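Pheromone cOB1/lipoprotein, YaeC family (PDB 4EF1) probably serves as a membrane-anchored, methionine-binding lipoprotein of the NlpA family, holding a selenomethionine in this crystal form, and is a precursor of the pheromone cOB1. Local coordinates at residues A[116-121]-A[136-141]; A[95-100]-A[122-127]; A[16-21]-A[231-236]. All blocks are in the same frame, centred on the assembly; numbering follows the deposited sequence. Where two conformers were deposited one is given.

Contact 1. Residues A[116-121]-A[136-141]; sequences RVLTIL and TTATFD. With MSE (selenomethionine), chain C.
Leu118 and Val117, on one flank of helix 114-123, meet the loop 136-141 in the substrate-binding-protein fold, where that loop joins the two strands of the hairpin 127-129/143-146. The tight part gathers round Leu118. Its two methyls divide the work: CD1 settles between Ala138 and the Thr139 carbonyl, 3.8 Å from Ala138 CB and 3.5 Å from Thr139 O, while CD2 approaches the Phe140 ring obliquely, 3.9 Å from CD1 of that ring. Val117 CG1, set between its own backbone N and carbonyl carbon (chi1 75°), comes up at the edge of the same ring, 3.9 Å from Phe140 CE1, so two neighbouring residues of one helical turn touch one aromatic. Phe140 also stacks on Phe152 and packs on Val107, which ties the contact to strands 151-156 and 104-108. Contact fades toward the outer side, where Thr139, only partly buried, turns its CB away from the helix and leaves its carbonyl O to meet Leu118. Away from the loop, Arg116 reaches the ligand. Buried and salt-bridged to Asp113 and Glu195, it presents the edge of its guanidinium to the selenomethionine carboxylate, a pairing that probably steadies the ligand's negative end; a bend at chi3 (79°) carries the group there, and NH1 donates to OXT of the ligand at 2.9 Å, with an N-H...O angle of 152°.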
loop_
_atom_site.group_PDB
_atom_site.type_symbol
_atom_site.label_atom_id
_atom_site.label_comp_id
_atom_site.label_asym_id
_atom_site.label_seq_id
_atom_site.Cartn_x
_atom_site.Cartn_y
_atom_site.Cartn_z
ATOM N N ARG A 116 -6.098 7.298 -6.071
ATOM C CA ARG A 116 -6.788 6.888 -4.863
ATOM C C ARG A 116 -7.366 8.084 -4.084
ATOM O O ARG A 116 -8.488 8.019 -3.625
ATOM C CB ARG A 116 -5.847 6.075 -3.991
ATOM C CG ARG A 116 -5.189 4.877 -4.689
ATOM C CD ARG A 116 -4.247 4.077 -3.834
ATOM N NE ARG A 116 -4.893 3.133 -2.913
ATOM C CZ ARG A 116 -4.230 2.383 -2.042
ATOM N NH1 ARG A 116 -2.892 2.389 -2.022
ATOM N NH2 ARG A 116 -4.891 1.559 -1.254
ATOM N N VAL A 117 -6.597 9.155 -3.912
ATOM C CA VAL A 117 -7.130 10.372 -3.292
ATOM C C VAL A 117 -8.192 10.988 -4.213
ATOM O O VAL A 117 -9.221 11.480 -3.735
ATOM C CB VAL A 117 -6.038 11.406 -2.925
ATOM C CG1 VAL A 117 -5.535 12.115 -4.190
ATOM C CG2 VAL A 117 -6.586 12.419 -1.903
ATOM N N LEU A 118 -7.959 10.933 -5.539
ATOM C CA LEU A 118 -8.932 11.424 -6.501
ATOM C C LEU A 118 -10.271 10.630 -6.416
ATOM O O LEU A 118 -11.331 11.262 -6.444
ATOM C CB LEU A 118 -8.356 11.408 -7.932
ATOM C CG LEU A 118 -7.212 12.396 -8.234
ATOM C CD1 LEU A 118 -6.752 12.308 -9.677
ATOM C CD2 LEU A 118 -7.634 13.821 -7.947
ATOM N N THR A 119 -10.214 9.280 -6.288
ATOM C CA THR A 119 -11.433 8.467 -6.154
ATOM C C THR A 119 -12.119 8.773 -4.807
ATOM O O THR A 119 -13.345 8.804 -4.720
ATOM C CB THR A 119 -11.222 6.924 -6.223
ATOM O OG1 THR A 119 -10.553 6.434 -5.048
ATOM C CG2 THR A 119 -10.496 6.491 -7.506
ATOM N N ILE A 120 -11.338 8.992 -3.761
ATOM C CA ILE A 120 -11.943 9.329 -2.447
ATOM C C ILE A 120 -12.752 10.665 -2.578
ATOM O O ILE A 120 -13.907 10.729 -2.221
ATOM C CB ILE A 120 -10.900 9.400 -1.325
ATOM C CG1 ILE A 120 -10.381 8.000 -0.979
ATOM C CG2 ILE A 120 -11.463 10.144 -0.086
ATOM C CD1 ILE A 120 -9.117 8.012 -0.149
ATOM N N LEU A 121 -12.120 11.697 -3.145
ATOM C CA LEU A 121 -12.751 12.995 -3.288
ATOM C C LEU A 121 -13.977 12.944 -4.270
ATOM O O LEU A 121 -14.997 13.603 -4.019
ATOM C CB LEU A 121 -11.726 14.066 -3.701
ATOM C CG LEU A 121 -10.634 14.309 -2.646
ATOM C CD1 LEU A 121 -9.508 15.140 -3.227
ATOM C CD2 LEU A 121 -11.197 14.875 -1.329
ATOM N N THR A 136 -6.948 5.111 -15.224
ATOM C CA THR A 136 -5.905 4.194 -14.745
ATOM C C THR A 136 -4.642 4.960 -14.267
ATOM O O THR A 136 -4.008 4.567 -13.297
ATOM C CB THR A 136 -5.553 3.164 -15.866
ATOM O OG1 THR A 136 -5.056 3.859 -17.022
ATOM C CG2 THR A 136 -6.814 2.336 -16.296
ATOM N N THR A 137 -4.334 6.071 -14.942
ATOM C CA THR A 137 -3.164 6.915 -14.656
ATOM C C THR A 137 -3.585 8.352 -14.264
ATOM O O THR A 137 -2.918 9.322 -14.648
ATOM C CB THR A 137 -2.289 6.982 -15.941
ATOM O OG1 THR A 137 -3.029 7.624 -16.998
ATOM C CG2 THR A 137 -1.885 5.591 -16.389
ATOM N N ALA A 138 -4.672 8.483 -13.490
ATOM C CA ALA A 138 -5.232 9.800 -13.191
ATOM C C ALA A 138 -4.242 10.652 -12.397
ATOM O O ALA A 138 -3.549 10.161 -11.495
ATOM C CB ALA A 138 -6.594 9.714 -12.487
ATOM N N THR A 139 -4.150 11.923 -12.780
ATOM C CA THR A 139 -3.355 12.916 -12.039
ATOM C C THR A 139 -4.240 14.136 -11.765
ATOM O O THR A 139 -5.398 14.232 -12.243
ATOM C CB THR A 139 -2.059 13.316 -12.769
ATOM O OG1 THR A 139 -2.379 14.089 -13.957
ATOM C CG2 THR A 139 -1.206 12.042 -13.138
ATOM N N PHE A 140 -3.670 15.097 -11.038
ATOM C CA PHE A 140 -4.400 16.289 -10.589
ATOM C C PHE A 140 -4.835 17.167 -11.749
ATOM O O PHE A 140 -5.882 17.824 -11.687
ATOM C CB PHE A 140 -3.599 17.026 -9.535
ATOM C CG PHE A 140 -3.277 16.154 -8.349
ATOM C CD1 PHE A 140 -4.263 15.790 -7.472
ATOM C CD2 PHE A 140 -1.987 15.613 -8.184
ATOM C CE1 PHE A 140 -3.998 14.937 -6.430
ATOM C CE2 PHE A 140 -1.716 14.757 -7.146
ATOM C CZ PHE A 140 -2.721 14.434 -6.261
ATOM N N ASP A 141 -4.076 17.110 -12.833
ATOM C CA ASP A 141 -4.444 17.783 -14.067
ATOM C C ASP A 141 -5.738 17.243 -14.701
ATOM O O ASP A 141 -6.311 17.894 -15.586
ATOM C CB ASP A 141 -3.313 17.694 -15.109
ATOM C CG ASP A 141 -2.043 18.425 -14.671
ATOM O OD1 ASP A 141 -1.913 18.785 -13.466
ATOM O OD2 ASP A 141 -1.159 18.633 -15.541
HETATM N N MSE C 301 1.154 -0.876 1.654
HETATM C CA MSE C 301 0.951 0.252 0.658
HETATM C C MSE C 301 -0.507 0.401 0.217
HETATM O O MSE C 301 -1.171 -0.608 -0.063
HETATM O OXT MSE C 301 -1.011 1.546 0.059
HETATM C CB MSE C 301 1.871 0.116 -0.555
HETATM C CG MSE C 301 1.854 1.301 -1.528
HETATM SE SE MSE C 301 2.827 0.879 -3.133
HETATM C CE MSE C 301 4.679 0.803 -2.405
#

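Contact 2. Residues A[95-100]-A[122-127]; sequences SLQEIP and EDAGLI
A Schellman motif closes the C-terminal end of helix 114-123, and the residues round that turn pack against the loop 95-100. Gly125 leaves the helix with positive phi (80°), and beside it Ala124 and Leu126 both direct their CB atoms at the loop. Leu96 serves both: its CD1 methyl rests 3.7 Å from Ala124 CB, and nearer the backbone its CB lies 3.9 Å from Leu126 CD1. Gln97 follows on the solvent side. Its chain folds at chi2 (-56°), which brings the amide toward the turn; NE2 makes a weak, bent hydrogen bond to Ala124 O at 3.4 Å, while OE1 sits 4.0 Å from Leu126 CD2. The amide crosses Leu126 at a slant, with OE1 and NE2 both near that methyl. The loop itself is shaped by an ST turn, in which Ser95 OG accepts from Gln97 N at 2.9 Å. Leu96 and Leu126 are buried, both also touching Leu121 of the helix. The contact therefore joins the connection between strands 87-89 and 104-108 to the point where helix 114-123 gives way to strand 127-129, with Lys148 bonding to Gln97 O and Ile99 O from just beyond strand 143-146.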
loop_
_atom_site.group_PDB
_atom_site.type_symbol
_atom_site.label_atom_id
_atom_site.label_comp_id
_atom_site.label_asym_id
_atom_site.label_seq_id
_atom_site.Cartn_x
_atom_site.Cartn_y
_atom_site.Cartn_z
ATOM N N SER A 95 -14.470 15.918 8.930
ATOM C CA SER A 95 -15.178 15.465 7.729
ATOM C C SER A 95 -14.684 16.259 6.558
ATOM O O SER A 95 -14.312 17.436 6.714
ATOM C CB SER A 95 -16.697 15.687 7.797
ATOM O OG SER A 95 -17.256 15.748 6.468
ATOM N N LEU A 96 -14.731 15.644 5.388
ATOM C CA LEU A 96 -14.338 16.339 4.156
ATOM C C LEU A 96 -15.189 17.581 3.928
ATOM O O LEU A 96 -14.668 18.599 3.509
ATOM C CB LEU A 96 -14.409 15.421 2.931
ATOM C CG LEU A 96 -13.320 14.354 2.769
ATOM C CD1 LEU A 96 -13.527 13.361 1.645
ATOM C CD2 LEU A 96 -11.963 14.970 2.621
ATOM N N GLN A 97 -16.489 17.521 4.259
ATOM C CA GLN A 97 -17.412 18.649 4.002
ATOM C C GLN A 97 -17.081 19.925 4.797
ATOM O O GLN A 97 -17.396 21.045 4.348
ATOM C CB GLN A 97 -18.883 18.248 4.232
ATOM C CG GLN A 97 -19.387 17.075 3.402
ATOM C CD GLN A 97 -19.215 17.262 1.881
ATOM O OE1 GLN A 97 -19.475 18.338 1.336
ATOM N NE2 GLN A 97 -18.797 16.189 1.196
ATOM N N GLU A 98 -16.428 19.750 5.944
ATOM C CA GLU A 98 -15.945 20.847 6.805
ATOM C C GLU A 98 -14.721 21.563 6.270
ATOM O O GLU A 98 -14.436 22.657 6.705
ATOM C CB GLU A 98 -15.545 20.327 8.206
ATOM C CG GLU A 98 -16.692 20.000 9.147
ATOM C CD GLU A 98 -16.221 19.292 10.417
ATOM O OE1 GLU A 98 -15.001 19.066 10.591
ATOM O OE2 GLU A 98 -17.076 18.968 11.260
ATOM N N ILE A 99 -13.974 20.938 5.364
ATOM C CA ILE A 99 -12.744 21.536 4.804
ATOM C C ILE A 99 -13.022 22.880 4.081
ATOM O O ILE A 99 -13.909 22.955 3.215
ATOM C CB ILE A 99 -12.000 20.509 3.881
ATOM C CG1 ILE A 99 -11.382 19.395 4.726
ATOM C CG2 ILE A 99 -10.923 21.128 3.043
ATOM C CD1 ILE A 99 -10.830 18.225 3.938
ATOM N N PRO A 100 -12.293 23.953 4.465
ATOM C CA PRO A 100 -12.486 25.235 3.816
ATOM C C PRO A 100 -12.116 25.225 2.353
ATOM O O PRO A 100 -11.229 24.472 1.937
ATOM C CB PRO A 100 -11.560 26.168 4.601
ATOM C CG PRO A 100 -11.421 25.529 5.951
ATOM C CD PRO A 100 -11.464 24.060 5.683
ATOM N N GLU A 122 -13.869 12.137 -5.341
ATOM C CA GLU A 122 -15.006 11.873 -6.234
ATOM C C GLU A 122 -16.172 11.177 -5.499
ATOM O O GLU A 122 -17.330 11.606 -5.619
ATOM C CB GLU A 122 -14.570 11.034 -7.468
ATOM C CG GLU A 122 -15.677 10.797 -8.484
ATOM C CD GLU A 122 -15.184 10.539 -9.905
ATOM O OE1 GLU A 122 -14.297 9.713 -10.081
ATOM O OE2 GLU A 122 -15.740 11.108 -10.857
ATOM N N ASP A 123 -15.879 10.118 -4.735
ATOM C CA ASP A 123 -16.925 9.414 -3.961
ATOM C C ASP A 123 -17.634 10.370 -3.012
ATOM O O ASP A 123 -18.848 10.295 -2.860
ATOM C CB ASP A 123 -16.361 8.264 -3.123
ATOM C CG ASP A 123 -15.783 7.143 -3.950
ATOM O OD1 ASP A 123 -16.087 7.030 -5.155
ATOM O OD2 ASP A 123 -15.007 6.375 -3.340
ATOM N N ALA A 124 -16.877 11.296 -2.420
ATOM C CA ALA A 124 -17.427 12.330 -1.534
ATOM C C ALA A 124 -18.187 13.444 -2.267
ATOM O O ALA A 124 -18.740 14.333 -1.628
ATOM C CB ALA A 124 -16.310 12.980 -0.718
ATOM N N GLY A 125 -18.140 13.457 -3.594
ATOM C CA GLY A 125 -18.838 14.462 -4.366
ATOM C C GLY A 125 -18.133 15.805 -4.447
ATOM O O GLY A 125 -18.741 16.782 -4.876
ATOM N N LEU A 126 -16.845 15.849 -4.113
ATOM C CA LEU A 126 -16.046 17.134 -4.122
ATOM C C LEU A 126 -15.308 17.407 -5.414
ATOM O O LEU A 126 -14.969 18.544 -5.672
ATOM C CB LEU A 126 -15.033 17.150 -2.994
ATOM C CG LEU A 126 -15.666 17.164 -1.582
ATOM C CD1 LEU A 126 -14.568 17.084 -0.543
ATOM C CD2 LEU A 126 -16.531 18.419 -1.437
ATOM N N ILE A 127 -15.001 16.370 -6.184
ATOM C CA ILE A 127 -14.397 16.554 -7.500
ATOM C C ILE A 127 -14.992 15.602 -8.549
ATOM O O ILE A 127 -15.584 14.588 -8.218
ATOM C CB ILE A 127 -12.860 16.336 -7.509
ATOM C CG1 ILE A 127 -12.487 14.859 -7.255
ATOM C CG2 ILE A 127 -12.109 17.359 -6.607
ATOM C CD1 ILE A 127 -11.038 14.498 -7.504
#

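Contact 3. Residues A[16-21]-A[231-236]; sequences AEILEH and DWITKK
His21 lies flat over one face of the Trp232 indole, a face-to-face stack on the five-membered ring with centroids 3.6 Å apart and planes within 4° of parallel. The two side chains point opposite ways along the overlap, each leaving its helix with CG anti to the backbone N (chi1 175° for His21). That antiparallel overlap puts His21 NE2 3.5 Å from Trp232 CG, while the stem of the histidine covers the other half of the indole: His21 CB stands 3.9 Å from the centroid of the six-membered ring, a CH-pi contact. Lys236 CG lies on the opposite face of the indole, near its rim. Ile18 comes to the edge of the ring, CG1 to Trp232 CZ3 at 4.2 Å, and its end meets Ile233, the two CD1 methyls 3.8 Å apart. On the solvent side a water bridges the charges that do not touch directly, giving a proton to Glu17 OE1 at 2.8 Å and accepting one from Lys236 NZ at 2.9 Å. Buried Ile18 continues inward to Tyr57 of strand 55-60 and Leu224 of helix 215-225. The segments 16-21 and 231-236 run at 136° to each other, N to C; helix 12-28 is backed by strand 31-37, and Trp237, just after helix 227-236, packs against Trp232.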
loop_
_atom_site.group_PDB
_atom_site.type_symbol
_atom_site.label_atom_id
_atom_site.label_comp_id
_atom_site.label_asym_id
_atom_site.label_seq_id
_atom_site.Cartn_x
_atom_site.Cartn_y
_atom_site.Cartn_z
ATOM N N ALA A 16 5.692 -7.410 7.656
ATOM C CA ALA A 16 6.670 -8.191 8.396
ATOM C C ALA A 16 6.037 -8.977 9.539
ATOM O O ALA A 16 6.473 -10.104 9.842
ATOM C CB ALA A 16 7.829 -7.328 8.931
ATOM N N GLU A 17 5.020 -8.399 10.165
ATOM C CA GLU A 17 4.289 -9.112 11.252
ATOM C C GLU A 17 3.495 -10.342 10.686
ATOM O O GLU A 17 3.441 -11.407 11.321
ATOM C CB GLU A 17 3.413 -8.142 12.039
ATOM C CG GLU A 17 4.217 -7.120 12.852
ATOM C CD GLU A 17 3.383 -6.360 13.872
ATOM O OE1 GLU A 17 2.135 -6.458 13.889
ATOM O OE2 GLU A 17 3.982 -5.650 14.678
ATOM N N ILE A 18 3.006 -10.225 9.450
ATOM C CA ILE A 18 2.315 -11.340 8.768
ATOM C C ILE A 18 3.318 -12.453 8.500
ATOM O O ILE A 18 3.070 -13.611 8.855
ATOM C CB ILE A 18 1.634 -10.871 7.449
ATOM C CG1 ILE A 18 0.388 -10.041 7.798
ATOM C CG2 ILE A 18 1.217 -12.048 6.575
ATOM C CD1 ILE A 18 -0.301 -9.381 6.595
ATOM N N LEU A 19 4.475 -12.072 7.941
ATOM C CA LEU A 19 5.582 -12.997 7.673
ATOM C C LEU A 19 6.063 -13.728 8.945
ATOM O O LEU A 19 6.180 -14.974 8.970
ATOM C CB LEU A 19 6.715 -12.293 6.936
ATOM C CG LEU A 19 6.362 -11.812 5.518
ATOM C CD1 LEU A 19 7.468 -10.990 4.938
ATOM C CD2 LEU A 19 5.998 -12.990 4.587
ATOM N N GLU A 20 6.330 -12.982 10.004
ATOM C CA GLU A 20 6.719 -13.627 11.264
ATOM C C GLU A 20 5.674 -14.656 11.673
ATOM O O GLU A 20 6.025 -15.766 12.097
ATOM C CB GLU A 20 6.922 -12.612 12.414
ATOM C CG GLU A 20 8.129 -11.676 12.275
ATOM C CD GLU A 20 9.492 -12.363 12.274
ATOM O OE1 GLU A 20 9.655 -13.423 12.909
ATOM O OE2 GLU A 20 10.413 -11.844 11.579
ATOM N N HIS A 21 4.397 -14.278 11.601
ATOM C CA HIS A 21 3.298 -15.146 12.000
ATOM C C HIS A 21 3.253 -16.469 11.264
ATOM O O HIS A 21 2.923 -17.492 11.857
ATOM C CB HIS A 21 1.953 -14.398 11.917
ATOM C CG HIS A 21 0.754 -15.273 12.198
ATOM N ND1 HIS A 21 0.418 -15.651 13.436
ATOM C CD2 HIS A 21 -0.164 -15.875 11.345
ATOM C CE1 HIS A 21 -0.665 -16.463 13.386
ATOM N NE2 HIS A 21 -1.027 -16.588 12.119
ATOM N N ASP A 231 -7.948 -15.227 8.255
ATOM C CA ASP A 231 -8.769 -14.930 9.464
ATOM C C ASP A 231 -7.933 -14.213 10.528
ATOM O O ASP A 231 -8.404 -13.272 11.162
ATOM C CB ASP A 231 -9.391 -16.193 10.024
ATOM C CG ASP A 231 -10.456 -16.777 9.112
ATOM O OD1 ASP A 231 -10.756 -16.130 8.099
ATOM O OD2 ASP A 231 -10.975 -17.876 9.381
ATOM N N TRP A 232 -6.708 -14.675 10.741
ATOM C CA TRP A 232 -5.809 -14.026 11.706
ATOM C C TRP A 232 -5.553 -12.590 11.325
ATOM O O TRP A 232 -5.686 -11.677 12.145
ATOM C CB TRP A 232 -4.542 -14.855 11.848
ATOM C CG TRP A 232 -3.561 -14.247 12.783
ATOM C CD1 TRP A 232 -3.473 -14.410 14.171
ATOM C CD2 TRP A 232 -2.504 -13.305 12.436
ATOM N NE1 TRP A 232 -2.445 -13.665 14.677
ATOM C CE2 TRP A 232 -1.823 -12.977 13.689
ATOM C CE3 TRP A 232 -2.049 -12.734 11.243
ATOM C CZ2 TRP A 232 -0.730 -12.120 13.727
ATOM C CZ3 TRP A 232 -0.951 -11.843 11.298
ATOM C CH2 TRP A 232 -0.300 -11.567 12.509
ATOM N N ILE A 233 -5.280 -12.359 10.044
ATOM C CA ILE A 233 -5.064 -11.022 9.511
ATOM C C ILE A 233 -6.288 -10.128 9.773
ATOM O O ILE A 233 -6.171 -9.028 10.316
ATOM C CB ILE A 233 -4.755 -11.049 7.981
ATOM C CG1 ILE A 233 -3.438 -11.733 7.673
ATOM C CG2 ILE A 233 -4.675 -9.652 7.398
ATOM C CD1 ILE A 233 -3.173 -11.827 6.184
ATOM N N THR A 234 -7.464 -10.629 9.427
ATOM C CA THR A 234 -8.723 -9.925 9.635
ATOM C C THR A 234 -8.991 -9.569 11.108
ATOM O O THR A 234 -9.425 -8.450 11.403
ATOM C CB THR A 234 -9.902 -10.739 9.022
ATOM O OG1 THR A 234 -9.692 -10.768 7.614
ATOM C CG2 THR A 234 -11.265 -10.085 9.294
ATOM N N LYS A 235 -8.667 -10.484 12.002
ATOM C CA LYS A 235 -8.843 -10.270 13.442
ATOM C C LYS A 235 -7.811 -9.284 13.990
ATOM O O LYS A 235 -8.159 -8.377 14.743
ATOM C CB LYS A 235 -8.757 -11.574 14.188
ATOM N N LYS A 236 -6.553 -9.446 13.590
ATOM C CA LYS A 236 -5.457 -8.635 14.117
ATOM C C LYS A 236 -5.630 -7.143 13.923
ATOM O O LYS A 236 -5.470 -6.424 14.886
ATOM C CB LYS A 236 -4.130 -9.070 13.504
ATOM C CG LYS A 236 -2.871 -8.395 13.998
ATOM C CD LYS A 236 -2.394 -8.850 15.358
ATOM C CE LYS A 236 -1.150 -8.068 15.737
ATOM N NZ LYS A 236 -0.695 -8.535 17.054
HETATM O O HOH W 1 1.594 -6.802 16.587
#

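Contacts 1 and 2 are neighbours, their centres 14 Å apart, and both use helix 114-123: contact 1 takes its flank, contact 2 its C-terminal end. Their segments alternate along the chain, and they touch through Leu121, whose O probably accepts from Leu126 N and whose CD2 packs on Leu96. Contact 3 is remote, with centres 30 and 33 Å away, and pairs helices from near the two chain ends, so both other contacts are nested within the loop it closes. It packs beside the six-stranded sheet, whereas contacts 1 and 2 lie by the five-stranded one. This fits a two-lobed binding protein, with selenomethionine held by residues such as Arg116 and Asn203.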